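Local coordinates for protein putative phosphatase (Bacteroides thetaiotaomicron, PDB 3KYA) that is of unconfirmed function but is probably a phosphatase, binds zinc, and pairs an immunoglobulin-like TIG domain with a beta-propeller, at residues G112-N115 against N116-Q120; I156-D159 against G160-A163; F263-E267 against K268-F272; F395-R398 against L399-C402. All coordinates share one frame; numbering follows the deposited sequence.

Interaction 1. Residues G112-N115 against N116-Q120; sequences GYRN and NRDDQ. With EDO (1,2-ethanediol), chain J.
Asn115 and Gln120 grip each other at the neck of a surface loop. The Asn115 backbone N donates to Gln120 OE1 at 3.0 Å, from above the glutamine amide plane. Asn115 points its own amide into the loop, because CG sits between the backbone N and the carbonyl carbon (chi1 65°). There OD1 accepts from Asp119 N at 3.1 Å and, weakly, from Arg117 N. Asn115 ND2 gives a hydrogen to Asp119 OD1 at 2.9 Å, and the carboxylate stands nearly upright to it. These bonds brace a type I beta turn from Asn115 to Asp118, closed by Asp118 N to Asn115 O at 3.0 Å. The loop links strand 105-110 to strand 125-126. Gln120 CG rests over one face of the Tyr113 ring, a CH-pi contact with CG 4.3 Å from the centroid. Asp118 OD1 takes a nearly straight hydrogen bond from Gln120 NE2 at 3.0 Å. The Asp118 carboxylate lies flat on the Arg114 guanidinium, with planes 19° apart, and OD2 sits over its centre. This salt bridge is one of charges alone, with no N-H pointing at the oxygen. Arg114 NH1 is hydrogen-bonded to Val464 O, and His466 touches both side chains.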
loop_
_atom_site.group_PDB
_atom_site.type_symbol
_atom_site.label_atom_id
_atom_site.label_comp_id
_atom_site.label_asym_id
_atom_site.label_seq_id
_atom_site.Cartn_x
_atom_site.Cartn_y
_atom_site.Cartn_z
ATOM N N GLY A 112 -29.404 10.629 14.798
ATOM C CA GLY A 112 -29.621 11.780 13.935
ATOM C C GLY A 112 -30.273 11.329 12.639
ATOM O O GLY A 112 -30.234 10.144 12.286
ATOM N N TYR A 113 -30.917 12.269 11.957
ATOM C CA TYR A 113 -31.536 12.011 10.663
ATOM C C TYR A 113 -31.838 13.317 9.954
ATOM O O TYR A 113 -31.843 14.395 10.557
ATOM C CB TYR A 113 -32.820 11.186 10.781
ATOM C CG TYR A 113 -33.999 11.903 11.397
ATOM C CD1 TYR A 113 -34.117 12.032 12.779
ATOM C CD2 TYR A 113 -35.012 12.421 10.604
ATOM C CE1 TYR A 113 -35.211 12.679 13.352
ATOM C CE2 TYR A 113 -36.111 13.063 11.162
ATOM C CZ TYR A 113 -36.203 13.192 12.536
ATOM O OH TYR A 113 -37.287 13.824 13.098
ATOM N N ARG A 114 -32.086 13.197 8.659
ATOM C CA ARG A 114 -32.404 14.332 7.832
ATOM C C ARG A 114 -33.537 13.879 6.925
ATOM O O ARG A 114 -33.323 12.998 6.073
ATOM C CB ARG A 114 -31.154 14.745 7.044
ATOM C CG ARG A 114 -31.303 15.944 6.174
ATOM C CD ARG A 114 -30.061 16.141 5.295
ATOM N NE ARG A 114 -30.298 17.126 4.244
ATOM C CZ ARG A 114 -29.634 18.261 4.059
ATOM N NH1 ARG A 114 -28.597 18.600 4.817
ATOM N NH2 ARG A 114 -29.980 19.053 3.046
ATOM N N ASN A 115 -34.738 14.445 7.115
ATOM C CA ASN A 115 -35.897 14.064 6.291
ATOM C C ASN A 115 -35.840 14.747 4.915
ATOM O O ASN A 115 -34.918 15.518 4.641
ATOM C CB ASN A 115 -37.240 14.288 7.046
ATOM C CG ASN A 115 -37.540 15.760 7.351
ATOM O OD1 ASN A 115 -37.147 16.661 6.616
ATOM N ND2 ASN A 115 -38.274 15.992 8.435
ATOM N N ASN A 116 -36.802 14.457 4.039
ATOM C CA ASN A 116 -36.772 15.019 2.675
ATOM C C ASN A 116 -36.882 16.539 2.609
ATOM O O ASN A 116 -36.396 17.143 1.653
ATOM C CB ASN A 116 -37.831 14.370 1.767
ATOM C CG ASN A 116 -39.207 14.402 2.370
ATOM O OD1 ASN A 116 -39.387 14.021 3.526
ATOM N ND2 ASN A 116 -40.196 14.839 1.594
ATOM N N ARG A 117 -37.512 17.159 3.608
ATOM C CA ARG A 117 -37.627 18.623 3.633
ATOM C C ARG A 117 -36.506 19.252 4.472
ATOM O O ARG A 117 -36.384 20.477 4.529
ATOM C CB ARG A 117 -38.999 19.063 4.164
ATOM C CG ARG A 117 -40.194 18.618 3.305
ATOM C CD ARG A 117 -41.528 19.090 3.900
ATOM N NE ARG A 117 -42.685 18.435 3.284
ATOM C CZ ARG A 117 -43.338 17.404 3.816
ATOM N NH1 ARG A 117 -42.968 16.906 4.987
ATOM N NH2 ARG A 117 -44.374 16.874 3.180
ATOM N N ASP A 118 -35.674 18.413 5.094
ATOM C CA ASP A 118 -34.585 18.855 5.984
ATOM C C ASP A 118 -35.163 19.812 7.027
ATOM O O ASP A 118 -34.540 20.818 7.354
ATOM C CB ASP A 118 -33.426 19.509 5.212
ATOM C CG ASP A 118 -32.178 19.759 6.086
ATOM O OD1 ASP A 118 -32.051 19.139 7.161
ATOM O OD2 ASP A 118 -31.290 20.556 5.676
ATOM N N ASP A 119 -36.348 19.485 7.564
ATOM C CA ASP A 119 -37.004 20.367 8.547
ATOM C C ASP A 119 -37.171 19.758 9.939
ATOM O O ASP A 119 -37.926 20.289 10.745
ATOM C CB ASP A 119 -38.356 20.890 7.999
ATOM C CG ASP A 119 -39.417 19.804 7.840
ATOM O OD1 ASP A 119 -39.259 18.686 8.373
ATOM O OD2 ASP A 119 -40.440 20.085 7.170
ATOM N N GLN A 120 -36.459 18.664 10.220
ATOM C CA GLN A 120 -36.516 18.004 11.519
ATOM C C GLN A 120 -35.968 18.856 12.670
ATOM O O GLN A 120 -36.348 18.637 13.822
ATOM C CB GLN A 120 -35.795 16.638 11.501
ATOM C CG GLN A 120 -34.292 16.682 11.229
ATOM C CD GLN A 120 -33.959 17.190 9.851
ATOM O OE1 GLN A 120 -34.680 16.913 8.890
ATOM N NE2 GLN A 120 -32.859 17.933 9.737
HETATM C C1 EDO J . -31.292 5.571 14.550
HETATM O O1 EDO J . -30.813 4.220 14.566
HETATM C C2 EDO J . -30.609 6.349 13.425
HETATM O O2 EDO J . -31.443 7.427 12.971
#

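Interaction 2. Residues I156-D159 against G160-A163; sequences ICYD and GHKA. With ZN (zinc ion), chain Y.
Tyr158 and His161 face each other across a tight reversal, their CA atoms 5.4 Å apart and the segments 156-159 and 160-163 running 144° apart. Gly160 makes the corner with a positive phi. A water joins the two arms. It accepts from Tyr158 N at 2.8 Å and donates to His161 O and Ala163 O. The two side chains leave the backbone on the same face, and Tyr158 CB meets His161 CB at 3.7 Å. His161 CG is anti to the backbone N (chi1 -175°), which carries the imidazole out beside Tyr158 with ND1 on a zinc ion. The rings meet obliquely, neither stacked nor edge-to-face, with centroids 5.5 Å apart. Trp122 stacks on His161 and is edge-to-face with Tyr158, while Tyr158 OH is hydrogen-bonded to Gln165 OE1. Replacing Tyr158 with an alanine would probably open a gap beside the His161 ring and leave Gln165 OE1 without its hydroxyl partner. The contact turns the hairpin of strands 153-159 and 161-168 in a propeller blade. His161 ND1 binds the zinc at 2.1 Å, with a water and two further atoms as its other ligands. Metal and Trp122 are likely to fix the imidazole in rotation, and the zinc would tend to polarise it.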
loop_
_atom_site.group_PDB
_atom_site.type_symbol
_atom_site.label_atom_id
_atom_site.label_comp_id
_atom_site.label_asym_id
_atom_site.label_seq_id
_atom_site.Cartn_x
_atom_site.Cartn_y
_atom_site.Cartn_z
ATOM N N ILE A 156 -19.929 16.560 22.084
ATOM C CA ILE A 156 -19.830 17.232 20.800
ATOM C C ILE A 156 -20.016 18.735 21.001
ATOM O O ILE A 156 -20.953 19.173 21.682
ATOM C CB ILE A 156 -20.841 16.660 19.760
ATOM C CG1 ILE A 156 -20.663 17.338 18.391
ATOM C CG2 ILE A 156 -22.304 16.747 20.275
ATOM C CD1 ILE A 156 -21.391 16.628 17.241
ATOM N N CYS A 157 -19.087 19.509 20.440
ATOM C CA CYS A 157 -19.157 20.959 20.468
ATOM C C CYS A 157 -19.307 21.440 19.036
ATOM O O CYS A 157 -18.851 20.773 18.081
ATOM C CB CYS A 157 -17.939 21.595 21.140
ATOM S SG CYS A 157 -16.348 21.338 20.342
ATOM N N TYR A 158 -19.921 22.608 18.897
ATOM C CA TYR A 158 -20.282 23.146 17.596
ATOM C C TYR A 158 -19.904 24.586 17.354
ATOM O O TYR A 158 -20.065 25.435 18.221
ATOM C CB TYR A 158 -21.804 23.140 17.453
ATOM C CG TYR A 158 -22.494 21.807 17.594
ATOM C CD1 TYR A 158 -22.508 20.904 16.539
ATOM C CD2 TYR A 158 -23.188 21.482 18.748
ATOM C CE1 TYR A 158 -23.168 19.698 16.638
ATOM C CE2 TYR A 158 -23.864 20.260 18.861
ATOM C CZ TYR A 158 -23.831 19.367 17.801
ATOM O OH TYR A 158 -24.492 18.158 17.886
ATOM N N ASP A 159 -19.470 24.860 16.134
ATOM C CA ASP A 159 -19.216 26.202 15.697
ATOM C C ASP A 159 -20.551 26.729 15.146
ATOM O O ASP A 159 -20.857 26.535 13.960
ATOM C CB ASP A 159 -18.110 26.187 14.632
ATOM C CG ASP A 159 -17.708 27.578 14.159
ATOM O OD1 ASP A 159 -18.351 28.579 14.538
ATOM O OD2 ASP A 159 -16.734 27.672 13.377
ATOM N N GLY A 160 -21.358 27.358 16.009
ATOM C CA GLY A 160 -22.684 27.908 15.639
ATOM C C GLY A 160 -23.898 27.450 16.464
ATOM O O GLY A 160 -25.027 27.837 16.159
ATOM N N HIS A 161 -23.674 26.587 17.461
ATOM C CA HIS A 161 -24.723 26.099 18.394
ATOM C C HIS A 161 -24.071 26.226 19.766
ATOM O O HIS A 161 -23.039 25.607 20.014
ATOM C CB HIS A 161 -25.138 24.669 18.080
ATOM C CG HIS A 161 -26.275 24.168 18.910
ATOM N ND1 HIS A 161 -27.591 24.450 18.614
ATOM C CD2 HIS A 161 -26.293 23.417 20.038
ATOM C CE1 HIS A 161 -28.373 23.871 19.513
ATOM N NE2 HIS A 161 -27.610 23.246 20.393
ATOM N N LYS A 162 -24.710 27.001 20.652
ATOM C CA LYS A 162 -24.132 27.364 21.967
ATOM C C LYS A 162 -24.373 26.403 23.142
ATOM O O LYS A 162 -24.403 26.835 24.292
ATOM C CB LYS A 162 -24.573 28.775 22.384
ATOM C CG LYS A 162 -23.768 29.287 23.573
ATOM C CD LYS A 162 -24.121 30.700 23.986
ATOM C CE LYS A 162 -23.464 31.026 25.316
ATOM N NZ LYS A 162 -23.843 32.352 25.863
ATOM N N ALA A 163 -24.691 25.155 22.850
ATOM C CA ALA A 163 -24.697 24.098 23.856
ATOM C C ALA A 163 -23.703 23.011 23.455
ATOM O O ALA A 163 -23.557 22.707 22.271
ATOM C CB ALA A 163 -26.106 23.514 24.022
HETATM ZN ZN ZN Y . -28.446 25.657 17.119
HETATM O O HOH W 1 -21.122 23.798 21.191
HETATM O O HOH W 2 -27.709 25.581 15.304
#

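Interaction 3. Residues F263-E267 against K268-F272; sequences FNSYE and KGQVF
Phe263 and Phe272 cross on one side of a hairpin, their rings 32° apart and neither stacked nor edge-to-face. The touching is done by Phe272 CB, which sits over a face of the Phe263 ring, 3.9 Å from its centroid. Phe263 reaches it because CG lies between its backbone N and carbonyl carbon (chi1 66°). Beneath them the backbones pair: Phe272 N donates to Phe263 O at 2.7 Å, and Phe263 N to Phe272 O at 3.0 Å. Toward the turn, the Gln270 amide and the Glu267 carboxylate are nearly coplanar. Gln270 NE2 meets Glu267 OE1 at 3.0 Å, almost along the C-O bond. Tyr246 OH and Lys247 NZ also hold that carboxylate. The other end of the amide, Gln270 OE1, accepts from Lys268 N at 2.9 Å. A leucine in place of Gln270 would probably leave Lys268 N without this acceptor and take one partner from Glu267 OE1. Ser265 OG accepts from Glu267 N at 3.3 Å, an ST turn, and is also hydrogen-bonded to Lys247 O. Gly269 takes a positive phi on the way back. This is a beta hairpin joining strands 261-265 and 270-274, the two middle strands of a four-stranded antiparallel propeller blade.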
loop_
_atom_site.group_PDB
_atom_site.type_symbol
_atom_site.label_atom_id
_atom_site.label_comp_id
_atom_site.label_asym_id
_atom_site.label_seq_id
_atom_site.Cartn_x
_atom_site.Cartn_y
_atom_site.Cartn_z
ATOM N N PHE A 263 -2.573 26.289 22.390
ATOM C CA PHE A 263 -3.712 26.891 21.697
ATOM C C PHE A 263 -3.189 27.936 20.693
ATOM O O PHE A 263 -2.062 28.431 20.835
ATOM C CB PHE A 263 -4.748 27.464 22.671
ATOM C CG PHE A 263 -4.258 28.634 23.474
ATOM C CD1 PHE A 263 -3.505 28.441 24.617
ATOM C CD2 PHE A 263 -4.589 29.924 23.100
ATOM C CE1 PHE A 263 -3.057 29.522 25.358
ATOM C CE2 PHE A 263 -4.128 31.025 23.827
ATOM C CZ PHE A 263 -3.369 30.821 24.956
ATOM N N ASN A 264 -3.988 28.239 19.670
ATOM C CA ASN A 264 -3.549 29.168 18.617
ATOM C C ASN A 264 -4.384 30.434 18.475
ATOM O O ASN A 264 -5.297 30.696 19.252
ATOM C CB ASN A 264 -3.583 28.459 17.250
ATOM C CG ASN A 264 -4.984 28.433 16.635
ATOM O OD1 ASN A 264 -5.991 28.243 17.338
ATOM N ND2 ASN A 264 -5.054 28.617 15.319
ATOM N N SER A 265 -3.998 31.243 17.486
ATOM C CA SER A 265 -4.804 32.340 17.000
ATOM C C SER A 265 -4.661 32.340 15.478
ATOM O O SER A 265 -3.551 32.207 14.937
ATOM C CB SER A 265 -4.396 33.699 17.560
ATOM O OG SER A 265 -5.156 34.730 16.936
ATOM N N TYR A 266 -5.791 32.470 14.803
ATOM C CA TYR A 266 -5.843 32.612 13.354
ATOM C C TYR A 266 -5.167 33.902 12.851
ATOM O O TYR A 266 -4.646 33.946 11.725
ATOM C CB TYR A 266 -7.316 32.571 12.962
ATOM C CG TYR A 266 -7.765 33.123 11.624
ATOM C CD1 TYR A 266 -8.012 34.482 11.459
ATOM C CD2 TYR A 266 -8.076 32.272 10.572
ATOM C CE1 TYR A 266 -8.484 34.981 10.269
ATOM C CE2 TYR A 266 -8.560 32.759 9.380
ATOM C CZ TYR A 266 -8.763 34.109 9.236
ATOM O OH TYR A 266 -9.234 34.588 8.059
ATOM N N GLU A 267 -5.177 34.941 13.679
ATOM C CA GLU A 267 -4.609 36.250 13.285
ATOM C C GLU A 267 -3.299 36.119 12.489
ATOM O O GLU A 267 -3.237 36.495 11.302
ATOM C CB GLU A 267 -4.379 37.128 14.508
ATOM C CG GLU A 267 -3.910 38.545 14.122
ATOM C CD GLU A 267 -3.281 39.307 15.264
ATOM O OE1 GLU A 267 -2.624 38.682 16.126
ATOM O OE2 GLU A 267 -3.426 40.548 15.279
ATOM N N LYS A 268 -2.261 35.598 13.140
ATOM C CA LYS A 268 -0.954 35.366 12.499
ATOM C C LYS A 268 -0.554 33.886 12.523
ATOM O O LYS A 268 0.566 33.528 12.169
ATOM C CB LYS A 268 0.124 36.184 13.199
ATOM C CG LYS A 268 -0.068 37.684 13.098
ATOM C CD LYS A 268 0.967 38.398 13.949
ATOM C CE LYS A 268 0.890 39.899 13.771
ATOM N NZ LYS A 268 1.795 40.612 14.710
ATOM N N GLY A 269 -1.475 33.025 12.948
ATOM C CA GLY A 269 -1.185 31.597 13.081
ATOM C C GLY A 269 -0.252 31.306 14.249
ATOM O O GLY A 269 0.563 30.387 14.188
ATOM N N GLN A 270 -0.359 32.108 15.305
ATOM C CA GLN A 270 0.440 31.916 16.515
ATOM C C GLN A 270 0.114 30.600 17.219
ATOM O O GLN A 270 -1.024 30.151 17.182
ATOM C CB GLN A 270 0.164 33.007 17.561
ATOM C CG GLN A 270 0.465 34.464 17.219
ATOM C CD GLN A 270 -0.681 35.240 16.585
ATOM O OE1 GLN A 270 -1.479 34.707 15.827
ATOM N NE2 GLN A 270 -0.715 36.540 16.850
ATOM N N VAL A 271 1.114 30.011 17.867
ATOM C CA VAL A 271 0.919 28.869 18.753
ATOM C C VAL A 271 1.420 29.299 20.130
ATOM O O VAL A 271 2.579 29.709 20.272
ATOM C CB VAL A 271 1.621 27.577 18.276
ATOM C CG1 VAL A 271 1.571 26.500 19.363
ATOM C CG2 VAL A 271 0.973 27.064 16.986
ATOM N N PHE A 272 0.527 29.241 21.125
ATOM C CA PHE A 272 0.825 29.615 22.504
ATOM C C PHE A 272 0.882 28.381 23.397
ATOM O O PHE A 272 0.134 27.427 23.181
ATOM C CB PHE A 272 -0.242 30.558 23.076
ATOM C CG PHE A 272 -0.388 31.851 22.334
ATOM C CD1 PHE A 272 0.541 32.864 22.499
ATOM C CD2 PHE A 272 -1.481 32.076 21.514
ATOM C CE1 PHE A 272 0.402 34.067 21.821
ATOM C CE2 PHE A 272 -1.627 33.279 20.835
ATOM C CZ PHE A 272 -0.682 34.271 20.989
#

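Interaction 4. Residues F395-R398 against L399-C402; sequences FVDR and LNFC
The Arg398 and Leu399 side chains run out together from a tight turn. The arginine chain starts extended and then bends at chi3 (62°). This lays its guanidinium beside the leucine, with Leu399 CG over the rim of one face. The nearest approach of the two ends is Arg398 NH1 to Leu399 CD2 at 3.7 Å. NH1 finds its charge partner outside the turn, in a salt bridge to Asp445. Asp397 carries the polar half of the contact. Its OD2 takes a hydrogen bond from Asn400 ND2 at 2.7 Å, nearly straight at 170°. The amide comes in from above the carboxylate plane, and the two flat groups are almost perpendicular. OD2 also forms a salt bridge with Arg404, and OD1 accepts from the Asn372 backbone N. The buried carboxylate is thus gripped from several sides, and the nearby Arg404 charge would tend to keep it ionised. Asn400 ND2 has a second acceptor in Gly360 O. The backbone adds Asn400 N to Asp397 O at 3.1 Å and a weak bond from Phe401 N to Arg398 O at 3.3 Å. Phe401, with a positive phi, turns the chain back. Asp397 N then meets Cys402 O at 3.0 Å in an antiparallel pair. A short 3-10 turn of this kind links strands 391-397 and 402-406, the two middle strands of a four-stranded beta-propeller blade.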
loop_
_atom_site.group_PDB
_atom_site.type_symbol
_atom_site.label_atom_id
_atom_site.label_comp_id
_atom_site.label_asym_id
_atom_site.label_seq_id
_atom_site.Cartn_x
_atom_site.Cartn_y
_atom_site.Cartn_z
ATOM N N PHE A 395 -8.157 11.234 9.411
ATOM C CA PHE A 395 -8.829 12.534 9.546
ATOM C C PHE A 395 -10.006 12.655 8.598
ATOM O O PHE A 395 -10.053 11.993 7.554
ATOM C CB PHE A 395 -7.847 13.699 9.342
ATOM C CG PHE A 395 -7.428 13.928 7.905
ATOM C CD1 PHE A 395 -6.311 13.285 7.355
ATOM C CD2 PHE A 395 -8.142 14.809 7.105
ATOM C CE1 PHE A 395 -5.935 13.519 6.027
ATOM C CE2 PHE A 395 -7.767 15.048 5.792
ATOM C CZ PHE A 395 -6.655 14.393 5.254
ATOM N N VAL A 396 -10.984 13.471 8.985
ATOM C CA VAL A 396 -12.137 13.716 8.135
ATOM C C VAL A 396 -11.784 14.888 7.197
ATOM O O VAL A 396 -11.401 15.958 7.656
ATOM C CB VAL A 396 -13.462 13.923 8.941
ATOM C CG1 VAL A 396 -13.971 12.559 9.434
ATOM C CG2 VAL A 396 -13.330 14.968 10.105
ATOM N N ASP A 397 -11.885 14.621 5.894
ATOM C CA ASP A 397 -11.551 15.564 4.803
ATOM C C ASP A 397 -12.904 16.109 4.387
ATOM O O ASP A 397 -13.599 15.519 3.564
ATOM C CB ASP A 397 -10.848 14.792 3.705
ATOM C CG ASP A 397 -10.257 15.680 2.624
ATOM O OD1 ASP A 397 -10.203 16.921 2.816
ATOM O OD2 ASP A 397 -9.838 15.110 1.594
ATOM N N ARG A 398 -13.264 17.253 4.957
ATOM C CA ARG A 398 -14.669 17.709 4.931
ATOM C C ARG A 398 -15.337 17.804 3.576
ATOM O O ARG A 398 -16.398 17.209 3.385
ATOM C CB ARG A 398 -14.870 19.030 5.716
ATOM C CG ARG A 398 -16.347 19.341 5.946
ATOM C CD ARG A 398 -16.617 20.546 6.870
ATOM N NE ARG A 398 -16.067 21.779 6.316
ATOM C CZ ARG A 398 -16.673 22.582 5.444
ATOM N NH1 ARG A 398 -17.885 22.316 4.966
ATOM N NH2 ARG A 398 -16.041 23.678 5.034
ATOM N N LEU A 399 -14.723 18.530 2.640
ATOM C CA LEU A 399 -15.349 18.754 1.341
ATOM C C LEU A 399 -15.112 17.620 0.348
ATOM O O LEU A 399 -15.569 17.690 -0.792
ATOM C CB LEU A 399 -14.943 20.128 0.774
ATOM C CG LEU A 399 -15.567 21.320 1.516
ATOM C CD1 LEU A 399 -15.078 22.661 0.954
ATOM C CD2 LEU A 399 -17.110 21.260 1.499
ATOM N N ASN A 400 -14.399 16.587 0.784
ATOM C CA ASN A 400 -14.242 15.368 -0.017
ATOM C C ASN A 400 -15.082 14.210 0.543
ATOM O O ASN A 400 -14.988 13.093 0.053
ATOM C CB ASN A 400 -12.775 14.978 -0.148
ATOM C CG ASN A 400 -12.000 15.945 -1.016
ATOM O OD1 ASN A 400 -12.541 16.487 -1.985
ATOM N ND2 ASN A 400 -10.734 16.179 -0.673
ATOM N N PHE A 401 -15.885 14.482 1.571
ATOM C CA PHE A 401 -16.862 13.524 2.092
ATOM C C PHE A 401 -16.292 12.149 2.459
ATOM O O PHE A 401 -16.909 11.110 2.174
ATOM C CB PHE A 401 -17.978 13.342 1.051
ATOM C CG PHE A 401 -18.340 14.619 0.294
ATOM C CD1 PHE A 401 -18.855 15.726 0.959
ATOM C CD2 PHE A 401 -18.190 14.682 -1.084
ATOM C CE1 PHE A 401 -19.195 16.886 0.262
ATOM C CE2 PHE A 401 -18.524 15.836 -1.802
ATOM C CZ PHE A 401 -19.037 16.942 -1.132
ATOM N N CYS A 402 -15.133 12.134 3.104
ATOM C CA CYS A 402 -14.498 10.871 3.462
ATOM C C CYS A 402 -13.519 10.975 4.634
ATOM O O CYS A 402 -13.160 12.067 5.081
ATOM C CB CYS A 402 -13.772 10.320 2.234
ATOM S SG CYS A 402 -12.417 11.373 1.637
#

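In the fold
All four contacts are local reversals of the chain, spread round the propeller with centres about 19 to 37 Å apart and no touching between them. Interactions 2, 3 and 4 each turn one antiparallel strand into the next within a blade. Each of these belongs to a different blade. Interaction 1 lies within a loop that leads from one sheet to another. It is on the surface and relies on amides, carboxylates and one arginine. Interactions 3 and 4 are buried. Interaction 3 adds an aromatic pair to its polar turn, while interaction 4 depends on a buried carboxylate. Interaction 2 is partly buried and is alone among the four in holding a metal ligand.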